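Local coordinates for protein malonyl CoA reductase (malonate semialdehyde-forming) (Sulfolobus tokodaii, PDB 2EP5) that probably reduces malonyl-CoA to 3-oxopropanoate with NADPH, as a member of the aspartate-semialdehyde dehydrogenase family, at residues N150-I155 and I174-A179; M156-K161 and M306-G311; K161-I166 and E259-T264; G243-I248 and P294-D299. All blocks are in the same frame, centred on the assembly; numbering follows the deposited sequence.

Overall arrangement
Three of the four contacts gather about the mixed sheet of the dimerisation domain. Interactions 1 and 2 share helix 151-160, which lies along one face of that sheet; its first turn meets strand 171-178 by methyl packing and a hydroxyl over an amide face, beside the predicted catalytic pair, whereas its last turn meets strand 308-316 with apolar side chains. Interaction 4 packs a loop and short helix against the other face of strand 244-251, the side turned to a second subunit. These three are buried. Interaction 3, about 20 Å from interaction 1 between centres, is only partly buried: two helices meet through aliphatic side chains, with charged pairs on the outer side of one.

Interaction 1 of 4, residues N150-I155 and I174-A179; sequences NCTAAI and ITTLQA
The Gln178 carboxamide presents one flat face to Thr152, whose OG1 stands over it, 3.2 Å from Gln178 NE2 and almost as near to CD and OE1. This is contact with the face, the angle being too poor for a hydrogen bond; the His244 ring lies toward the same side. At the edges the amide is bonded. Thr176 OG1 donates to Gln178 OE1 (2.8 Å) in the carbonyl plane, on a lone pair, and Gln178 NE2 binds Glu204 OE2. That carboxylate oxygen also takes the Thr152 hydroxyl and Asn150 ND2, while Thr176 OG1 also bonds to Ser235 OG. With OG1 anti to its carbonyl carbon (chi1 -50°), Thr152 has CG2 anti to the backbone N, where it meets Thr176 CG2 at 3.6 Å. The contact joins the first turn of helix 151-160 to strand 171-178, a helix laid on a sheet as in the glyceraldehyde-3-phosphate dehydrogenase-like fold, and that turn begins with Cys151, predicted to carry the acyl-thioester intermediate. Asn150 is the N-cap: its OD1 accepts from Ala153 N at 2.9 Å (N-H...O 153°). Were Gln178 an alanine, Thr176 OG1 would probably be left with Ser235 alone of its two partners named here, and Glu204 would lose one donor. On the strand, Thr175 and Leu177 each pack on their own counterpart in a second subunit.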
# COMPACT_ATOMS: atom_id res chain seq x y z
N ASN A 150 -11.12 -25.57 1.95
CA ASN A 150 -10.74 -24.19 2.22
C ASN A 150 -9.60 -23.88 1.23
O ASN A 150 -8.72 -24.72 1.01
CB ASN A 150 -10.28 -24.09 3.68
CG ASN A 150 -9.37 -22.91 3.94
OD1 ASN A 150 -8.15 -23.01 3.82
ND2 ASN A 150 -9.96 -21.78 4.31
N CYS A 151 -9.64 -22.69 0.64
CA CYS A 151 -8.62 -22.30 -0.35
C CYS A 151 -7.19 -22.54 0.10
O CYS A 151 -6.38 -23.08 -0.65
CB CYS A 151 -8.82 -20.83 -0.76
SG CYS A 151 -9.07 -19.66 0.60
N THR A 152 -6.87 -22.16 1.33
CA THR A 152 -5.52 -22.35 1.86
C THR A 152 -5.20 -23.84 1.96
O THR A 152 -4.10 -24.28 1.62
CB THR A 152 -5.38 -21.71 3.24
OG1 THR A 152 -5.86 -20.36 3.20
CG2 THR A 152 -3.91 -21.71 3.68
N ALA A 153 -6.17 -24.61 2.44
CA ALA A 153 -6.00 -26.05 2.58
C ALA A 153 -5.71 -26.65 1.22
O ALA A 153 -4.79 -27.46 1.05
CB ALA A 153 -7.26 -26.67 3.17
N ALA A 154 -6.52 -26.24 0.23
CA ALA A 154 -6.37 -26.72 -1.13
C ALA A 154 -4.94 -26.48 -1.62
O ALA A 154 -4.30 -27.38 -2.16
CB ALA A 154 -7.35 -26.01 -2.04
N ILE A 155 -4.45 -25.26 -1.42
CA ILE A 155 -3.11 -24.91 -1.86
C ILE A 155 -2.04 -25.72 -1.12
O ILE A 155 -1.14 -26.29 -1.73
CB ILE A 155 -2.87 -23.38 -1.68
CG1 ILE A 155 -3.85 -22.61 -2.57
CG2 ILE A 155 -1.42 -23.03 -2.05
CD1 ILE A 155 -3.85 -21.10 -2.36
N ILE A 174 3.12 -25.10 10.08
CA ILE A 174 2.77 -24.29 8.93
C ILE A 174 2.39 -22.84 9.25
O ILE A 174 1.64 -22.57 10.17
CB ILE A 174 1.59 -24.90 8.14
CG1 ILE A 174 1.94 -26.32 7.68
CG2 ILE A 174 1.28 -24.05 6.93
CD1 ILE A 174 0.73 -27.11 7.19
N THR A 175 2.95 -21.92 8.48
CA THR A 175 2.62 -20.52 8.62
C THR A 175 2.06 -20.12 7.26
O THR A 175 2.71 -20.32 6.23
CB THR A 175 3.85 -19.65 8.93
OG1 THR A 175 4.42 -20.04 10.18
CG2 THR A 175 3.44 -18.17 8.99
N THR A 176 0.85 -19.59 7.25
CA THR A 176 0.24 -19.17 6.00
C THR A 176 0.08 -17.65 5.95
O THR A 176 -0.34 -17.04 6.93
CB THR A 176 -1.15 -19.82 5.78
OG1 THR A 176 -2.06 -19.36 6.79
CG2 THR A 176 -1.05 -21.34 5.84
N LEU A 177 0.44 -17.06 4.81
CA LEU A 177 0.29 -15.62 4.62
C LEU A 177 -0.80 -15.49 3.56
O LEU A 177 -0.59 -15.79 2.39
CB LEU A 177 1.61 -15.00 4.14
CG LEU A 177 2.75 -14.98 5.18
CD1 LEU A 177 3.38 -16.34 5.25
CD2 LEU A 177 3.81 -13.96 4.78
N GLN A 178 -1.97 -15.03 3.99
CA GLN A 178 -3.12 -14.93 3.11
C GLN A 178 -3.52 -13.55 2.64
O GLN A 178 -3.61 -12.59 3.42
CB GLN A 178 -4.30 -15.64 3.79
CG GLN A 178 -3.84 -16.99 4.33
CD GLN A 178 -4.93 -17.81 4.99
OE1 GLN A 178 -4.63 -18.72 5.76
NE2 GLN A 178 -6.18 -17.52 4.68
N ALA A 179 -3.78 -13.47 1.34
CA ALA A 179 -4.17 -12.23 0.68
C ALA A 179 -5.50 -11.71 1.21
O ALA A 179 -6.30 -12.46 1.77
CB ALA A 179 -4.26 -12.45 -0.82

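Interaction 2 of 4, residues M156-K161 and M306-G311; sequences MSMPIK and MAVTVG
Met158 and Pro159 supply the whole helix side of this apolar contact, facing Val308 and Val310 on the strand. Met158 works through the root of its chain: CG lies 3.7 Å from Val308 CG1, and CB lies 3.8 Å from Val308 CG2, the two side chains crossing obliquely with the valine methyls side by side along the CB-CG bond. With bends at chi2 (-62°) and chi3 (-86°), the sulfur and CE stay beyond touching distance of this valine, and the side chain packs on Pro284, Arg331 and Ile124 as well. The second touch is looser, Pro159 CB to Val310 CG2 at 4.2 Å. Consecutive helix residues thus meet alternate strand residues, the ones whose side chains leave the strand on the same face.

No hydrogen bond crosses the contact; the polar links lie within the helix or go to residues outside the two segments. Pro159 has no N-H to give to the preceding turn and the helix is kinked there, yet Lys161 N still reaches Ser157 O at 3.0 Å. Ser157 OG, on another side of the helix, bonds to Ala154 O, and Met306 O accepts from Arg331 NH1 just ahead of the strand.

Strand 308-316 runs between strands 285-287 and 319-326 of the mixed sheet, and Val324 on the latter touches both valines. Helix 151-160 covers this face, with helices 122-125 and 204-215 packed against its other sides.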
# COMPACT_ATOMS: atom_id res chain seq x y z
N MET A 156 -2.16 -25.78 0.21
CA MET A 156 -1.19 -26.52 1.02
C MET A 156 -1.13 -28.02 0.72
O MET A 156 -0.06 -28.63 0.80
CB MET A 156 -1.52 -26.35 2.51
CG MET A 156 -1.48 -24.92 3.01
SD MET A 156 0.06 -24.07 2.62
CE MET A 156 -0.60 -22.48 2.03
N SER A 157 -2.27 -28.62 0.37
CA SER A 157 -2.32 -30.05 0.09
C SER A 157 -1.52 -30.49 -1.13
O SER A 157 -1.05 -31.62 -1.18
CB SER A 157 -3.77 -30.51 -0.05
OG SER A 157 -4.40 -29.95 -1.19
N MET A 158 -1.36 -29.59 -2.10
CA MET A 158 -0.64 -29.93 -3.32
C MET A 158 0.77 -30.49 -3.08
O MET A 158 1.09 -31.58 -3.55
CB MET A 158 -0.55 -28.71 -4.24
CG MET A 158 -1.91 -28.16 -4.66
SD MET A 158 -2.87 -29.36 -5.58
CE MET A 158 -2.28 -29.07 -7.25
N PRO A 159 1.63 -29.75 -2.36
CA PRO A 159 2.97 -30.28 -2.13
C PRO A 159 3.04 -31.42 -1.12
O PRO A 159 3.94 -32.26 -1.19
CB PRO A 159 3.75 -29.04 -1.68
CG PRO A 159 2.73 -28.28 -0.93
CD PRO A 159 1.49 -28.40 -1.79
N ILE A 160 2.10 -31.45 -0.18
CA ILE A 160 2.06 -32.47 0.85
C ILE A 160 1.72 -33.87 0.34
O ILE A 160 2.36 -34.85 0.72
CB ILE A 160 1.06 -32.07 1.95
CG1 ILE A 160 1.61 -30.88 2.74
CG2 ILE A 160 0.80 -33.24 2.89
CD1 ILE A 160 0.66 -30.34 3.78
N LYS A 161 0.71 -33.98 -0.53
CA LYS A 161 0.29 -35.27 -1.06
C LYS A 161 1.45 -36.12 -1.60
O LYS A 161 1.68 -37.24 -1.14
CB LYS A 161 -0.76 -35.08 -2.16
CG LYS A 161 -1.20 -36.36 -2.86
CD LYS A 161 -1.96 -37.28 -1.92
CE LYS A 161 -2.38 -38.56 -2.64
NZ LYS A 161 -3.27 -39.40 -1.80
N MET A 306 -4.16 -22.22 -11.68
CA MET A 306 -4.49 -23.58 -11.28
C MET A 306 -3.25 -24.33 -10.80
O MET A 306 -3.36 -25.41 -10.22
CB MET A 306 -5.13 -24.35 -12.44
CG MET A 306 -6.62 -24.09 -12.58
SD MET A 306 -7.45 -24.37 -11.00
CE MET A 306 -7.53 -26.16 -10.98
N ALA A 307 -2.08 -23.75 -11.04
CA ALA A 307 -0.84 -24.38 -10.63
C ALA A 307 -0.28 -23.66 -9.40
O ALA A 307 -0.41 -22.44 -9.28
CB ALA A 307 0.17 -24.34 -11.78
N VAL A 308 0.30 -24.41 -8.49
CA VAL A 308 0.90 -23.82 -7.30
C VAL A 308 2.41 -23.77 -7.54
O VAL A 308 2.96 -24.61 -8.25
CB VAL A 308 0.64 -24.66 -6.03
CG1 VAL A 308 -0.85 -24.75 -5.78
CG2 VAL A 308 1.26 -26.04 -6.19
N THR A 309 3.07 -22.77 -6.97
CA THR A 309 4.50 -22.65 -7.17
C THR A 309 5.22 -22.88 -5.85
O THR A 309 4.90 -22.26 -4.84
CB THR A 309 4.86 -21.25 -7.70
OG1 THR A 309 4.09 -20.98 -8.88
CG2 THR A 309 6.34 -21.18 -8.03
N VAL A 310 6.20 -23.79 -5.88
CA VAL A 310 6.99 -24.15 -4.71
C VAL A 310 8.43 -23.67 -4.88
O VAL A 310 8.98 -23.72 -5.98
CB VAL A 310 7.01 -25.68 -4.49
CG1 VAL A 310 7.91 -26.02 -3.32
CG2 VAL A 310 5.60 -26.21 -4.23
N GLY A 311 9.03 -23.21 -3.79
CA GLY A 311 10.40 -22.74 -3.82
C GLY A 311 11.07 -22.91 -2.47
O GLY A 311 10.46 -23.38 -1.51

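Interaction 3 of 4, residues K161-I166 and E259-T264; sequences KPLIEI and EEIKKT
Ile261 carries most of the apolar contact, offering one branch to each of two partners. Its CG1 branch, anti to the carbonyl carbon (chi1 -77°) and extended beyond, brings CD1 tip to tip with Ile166 CD1 at 4.0 Å. Its CG2 methyl meets Leu163 CD1 at 4.1 Å, where the two side chains cross at about a right angle. One turn further on, Thr264 takes the place beside Pro162: CG2 lies 4.0 Å from Pro162 CB and about as far from Pro162 O. All these touches are at ordinary van der Waals range, and no hydrogen bond links the two segments.

The polar bonds are internal to each side. Thr264 OG1 turns back on its own helix and donates to Glu260 O at 2.8 Å, coming from above the carbonyl plane (42° out of it); the same oxygen accepts Thr264 N. This bond fixes the rotation that points the methyl at Pro162. A serine in place of Thr264 keeps the hydroxyl but lacks CG2, and would probably open a gap beside the proline and leave its ring less covered. Glu259 OE2 takes Lys262 NZ in a salt bridge of 3.3 Å, on the side of the helix turned from the contact, and Lys263 with Glu260 makes a weaker one.

Helix 164-168, with Leu163 at its N-cap, leads into strand 171-178, while helix 258-266 follows strand 244-251. Leu320 of strand 319-326 touches both Leu163 and Ile261, and Leu265 adds to the packing on Pro162 and Leu163.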
# COMPACT_ATOMS: atom_id res chain seq x y z
N LYS A 161 0.71 -33.98 -0.53
CA LYS A 161 0.29 -35.27 -1.06
C LYS A 161 1.45 -36.12 -1.60
O LYS A 161 1.68 -37.24 -1.14
CB LYS A 161 -0.76 -35.08 -2.16
CG LYS A 161 -1.20 -36.36 -2.86
CD LYS A 161 -1.96 -37.28 -1.92
CE LYS A 161 -2.38 -38.56 -2.64
NZ LYS A 161 -3.27 -39.40 -1.80
N PRO A 162 2.18 -35.60 -2.60
CA PRO A 162 3.30 -36.39 -3.13
C PRO A 162 4.40 -36.66 -2.10
O PRO A 162 5.34 -37.40 -2.37
CB PRO A 162 3.78 -35.56 -4.32
CG PRO A 162 3.40 -34.15 -3.93
CD PRO A 162 2.04 -34.33 -3.33
N LEU A 163 4.27 -36.05 -0.92
CA LEU A 163 5.25 -36.23 0.15
C LEU A 163 4.54 -36.76 1.39
O LEU A 163 5.05 -36.68 2.51
CB LEU A 163 5.93 -34.90 0.48
CG LEU A 163 6.55 -34.09 -0.66
CD1 LEU A 163 7.31 -32.90 -0.08
CD2 LEU A 163 7.47 -34.96 -1.48
N ILE A 164 3.35 -37.32 1.18
CA ILE A 164 2.54 -37.83 2.28
C ILE A 164 3.26 -38.81 3.20
O ILE A 164 2.98 -38.84 4.40
CB ILE A 164 1.24 -38.48 1.75
CG1 ILE A 164 0.34 -38.88 2.92
CG2 ILE A 164 1.56 -39.69 0.88
CD1 ILE A 164 -0.08 -37.72 3.79
N GLU A 165 4.20 -39.60 2.68
CA GLU A 165 4.88 -40.55 3.55
C GLU A 165 5.83 -39.88 4.55
O GLU A 165 6.06 -40.41 5.63
CB GLU A 165 5.64 -41.60 2.75
CG GLU A 165 5.86 -42.86 3.59
CD GLU A 165 7.22 -43.50 3.40
OE1 GLU A 165 7.51 -43.95 2.27
OE2 GLU A 165 8.00 -43.54 4.38
N ILE A 166 6.37 -38.73 4.18
CA ILE A 166 7.27 -38.00 5.06
C ILE A 166 6.44 -37.21 6.07
O ILE A 166 6.69 -37.25 7.27
CB ILE A 166 8.15 -37.02 4.28
CG1 ILE A 166 8.97 -37.78 3.23
CG2 ILE A 166 9.07 -36.27 5.23
CD1 ILE A 166 9.78 -36.87 2.32
N GLU A 259 16.91 -33.66 -3.77
CA GLU A 259 16.74 -33.63 -5.21
C GLU A 259 15.60 -34.52 -5.71
O GLU A 259 14.90 -34.16 -6.66
CB GLU A 259 18.05 -34.04 -5.91
CG GLU A 259 19.22 -33.07 -5.69
CD GLU A 259 18.91 -31.64 -6.15
OE1 GLU A 259 18.61 -31.44 -7.35
OE2 GLU A 259 18.97 -30.72 -5.31
N GLU A 260 15.40 -35.67 -5.07
CA GLU A 260 14.32 -36.55 -5.48
C GLU A 260 12.98 -35.85 -5.20
O GLU A 260 12.03 -35.98 -5.97
CB GLU A 260 14.38 -37.88 -4.73
CG GLU A 260 13.32 -38.88 -5.20
CD GLU A 260 13.61 -39.45 -6.59
OE1 GLU A 260 13.97 -38.67 -7.50
OE2 GLU A 260 13.46 -40.68 -6.78
N ILE A 261 12.93 -35.11 -4.10
CA ILE A 261 11.73 -34.38 -3.72
C ILE A 261 11.39 -33.32 -4.77
O ILE A 261 10.25 -33.21 -5.21
CB ILE A 261 11.91 -33.71 -2.32
CG1 ILE A 261 11.76 -34.76 -1.23
CG2 ILE A 261 10.90 -32.58 -2.13
CD1 ILE A 261 11.93 -34.23 0.17
N LYS A 262 12.39 -32.54 -5.19
CA LYS A 262 12.17 -31.52 -6.20
C LYS A 262 11.65 -32.20 -7.47
O LYS A 262 10.74 -31.71 -8.13
CB LYS A 262 13.47 -30.77 -6.51
CG LYS A 262 13.98 -29.90 -5.38
CD LYS A 262 15.31 -29.26 -5.75
CE LYS A 262 15.86 -28.42 -4.62
NZ LYS A 262 17.26 -27.97 -4.90
N LYS A 263 12.25 -33.34 -7.80
CA LYS A 263 11.86 -34.10 -8.97
C LYS A 263 10.42 -34.60 -8.86
O LYS A 263 9.63 -34.47 -9.79
CB LYS A 263 12.80 -35.28 -9.18
CG LYS A 263 12.48 -36.14 -10.40
CD LYS A 263 13.31 -37.43 -10.44
CE LYS A 263 14.81 -37.15 -10.55
NZ LYS A 263 15.61 -38.41 -10.50
N THR A 264 10.07 -35.16 -7.70
CA THR A 264 8.73 -35.69 -7.47
C THR A 264 7.65 -34.62 -7.61
O THR A 264 6.60 -34.86 -8.20
CB THR A 264 8.63 -36.34 -6.06
OG1 THR A 264 9.59 -37.40 -5.94
CG2 THR A 264 7.23 -36.91 -5.83

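Interaction 4 of 4, residues G243-I248 and P294-D299; sequences GHMGVI and PQPIID
Met245 reaches the loop with its terminal methyl alone: CE lies 3.4 Å from Pro294 O, with Pro294 CG a little further. On Pro296 the same CE meets CD at 3.8 Å. CG stands anti to the backbone N (chi1 178°) and the chain runs out from the strand until the bend at chi3 (-61°) brings CE against both prolines; the Met245 side chain crosses Pro296 at about a right angle. Gly243 also lies near Pro296, with a positive phi that would press a beta-carbon against the carbonyl oxygen before it. Side chains alternate along strand 244-251 of the mixed sheet, so His244, the predicted proton acceptor, turns to helix 151-160 on the opposite face. The proline pair is held in turn by its own loop. Pro294 follows a cis peptide bond and rests on Val323 and Leu325. Gln295 is the N-cap of helix 296-299; its N donates to Asp299 OD2 at 3.1 Å, nearly straight at 162°, on the anti lone pair, while Gln295 O accepts from both Ile298 N and Asp299 N. Arg293 forms a salt bridge with Asp299 OD1. Beyond lies a second subunit, whose Ile197 packs on Met245 and whose Asn196 bonds to Gln295 OE1 and Ile297 N.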
# COMPACT_ATOMS: atom_id res chain seq x y z
N GLY A 243 -3.49 -14.37 -3.75
CA GLY A 243 -2.41 -15.31 -3.56
C GLY A 243 -2.14 -15.62 -2.11
O GLY A 243 -1.90 -14.71 -1.30
N HIS A 244 -2.21 -16.90 -1.77
CA HIS A 244 -1.95 -17.38 -0.41
C HIS A 244 -0.59 -18.07 -0.39
O HIS A 244 -0.34 -19.01 -1.15
CB HIS A 244 -3.01 -18.39 0.03
CG HIS A 244 -4.31 -17.76 0.41
ND1 HIS A 244 -4.49 -16.40 0.48
CD2 HIS A 244 -5.50 -18.32 0.75
CE1 HIS A 244 -5.73 -16.14 0.85
NE2 HIS A 244 -6.36 -17.29 1.02
N MET A 245 0.28 -17.60 0.49
CA MET A 245 1.60 -18.19 0.62
C MET A 245 1.62 -19.06 1.87
O MET A 245 0.91 -18.79 2.85
CB MET A 245 2.65 -17.09 0.71
CG MET A 245 4.07 -17.61 0.90
SD MET A 245 5.33 -16.39 0.46
CE MET A 245 4.94 -16.15 -1.27
N GLY A 246 2.42 -20.11 1.84
CA GLY A 246 2.52 -20.99 2.98
C GLY A 246 3.94 -21.49 3.20
O GLY A 246 4.58 -21.98 2.26
N VAL A 247 4.43 -21.34 4.42
CA VAL A 247 5.76 -21.82 4.76
C VAL A 247 5.51 -23.13 5.49
O VAL A 247 4.95 -23.15 6.59
CB VAL A 247 6.51 -20.87 5.71
CG1 VAL A 247 7.88 -21.45 6.05
CG2 VAL A 247 6.66 -19.52 5.06
N ILE A 248 5.91 -24.23 4.86
CA ILE A 248 5.71 -25.55 5.41
C ILE A 248 7.01 -26.14 5.96
O ILE A 248 8.03 -26.17 5.27
CB ILE A 248 5.11 -26.49 4.33
CG1 ILE A 248 3.78 -25.89 3.84
CG2 ILE A 248 4.89 -27.90 4.90
CD1 ILE A 248 3.13 -26.66 2.70
N PRO A 294 8.66 -18.56 -4.48
CA PRO A 294 7.69 -17.79 -5.27
C PRO A 294 7.32 -16.43 -4.68
O PRO A 294 7.53 -16.16 -3.50
CB PRO A 294 6.49 -18.71 -5.31
CG PRO A 294 6.50 -19.26 -3.89
CD PRO A 294 7.97 -19.59 -3.67
N GLN A 295 6.75 -15.59 -5.54
CA GLN A 295 6.29 -14.26 -5.16
C GLN A 295 4.93 -14.03 -5.79
O GLN A 295 4.73 -14.30 -6.97
CB GLN A 295 7.25 -13.17 -5.67
CG GLN A 295 8.56 -13.03 -4.92
CD GLN A 295 9.38 -11.88 -5.48
OE1 GLN A 295 8.88 -10.77 -5.62
NE2 GLN A 295 10.65 -12.15 -5.79
N PRO A 296 3.97 -13.53 -5.00
CA PRO A 296 2.62 -13.26 -5.50
C PRO A 296 2.55 -12.56 -6.86
O PRO A 296 1.93 -13.07 -7.79
CB PRO A 296 2.02 -12.41 -4.38
CG PRO A 296 2.60 -13.06 -3.17
CD PRO A 296 4.05 -13.27 -3.56
N ILE A 297 3.19 -11.40 -6.98
CA ILE A 297 3.13 -10.64 -8.24
C ILE A 297 3.76 -11.31 -9.46
O ILE A 297 3.50 -10.90 -10.58
CB ILE A 297 3.74 -9.22 -8.09
CG1 ILE A 297 5.24 -9.29 -7.80
CG2 ILE A 297 3.03 -8.47 -6.98
CD1 ILE A 297 5.91 -7.93 -7.72
N ILE A 298 4.55 -12.35 -9.24
CA ILE A 298 5.19 -13.04 -10.36
C ILE A 298 4.58 -14.39 -10.68
O ILE A 298 4.37 -14.72 -11.84
CB ILE A 298 6.70 -13.32 -10.08
CG1 ILE A 298 7.46 -12.02 -9.84
CG2 ILE A 298 7.30 -14.09 -11.26
CD1 ILE A 298 8.88 -12.25 -9.36
N ASP A 299 4.29 -15.17 -9.64
CA ASP A 299 3.78 -16.53 -9.82
C ASP A 299 2.31 -16.83 -9.56
O ASP A 299 1.84 -17.91 -9.88
CB ASP A 299 4.64 -17.47 -8.97
CG ASP A 299 6.12 -17.33 -9.28
OD1 ASP A 299 6.52 -17.65 -10.42
OD2 ASP A 299 6.88 -16.89 -8.38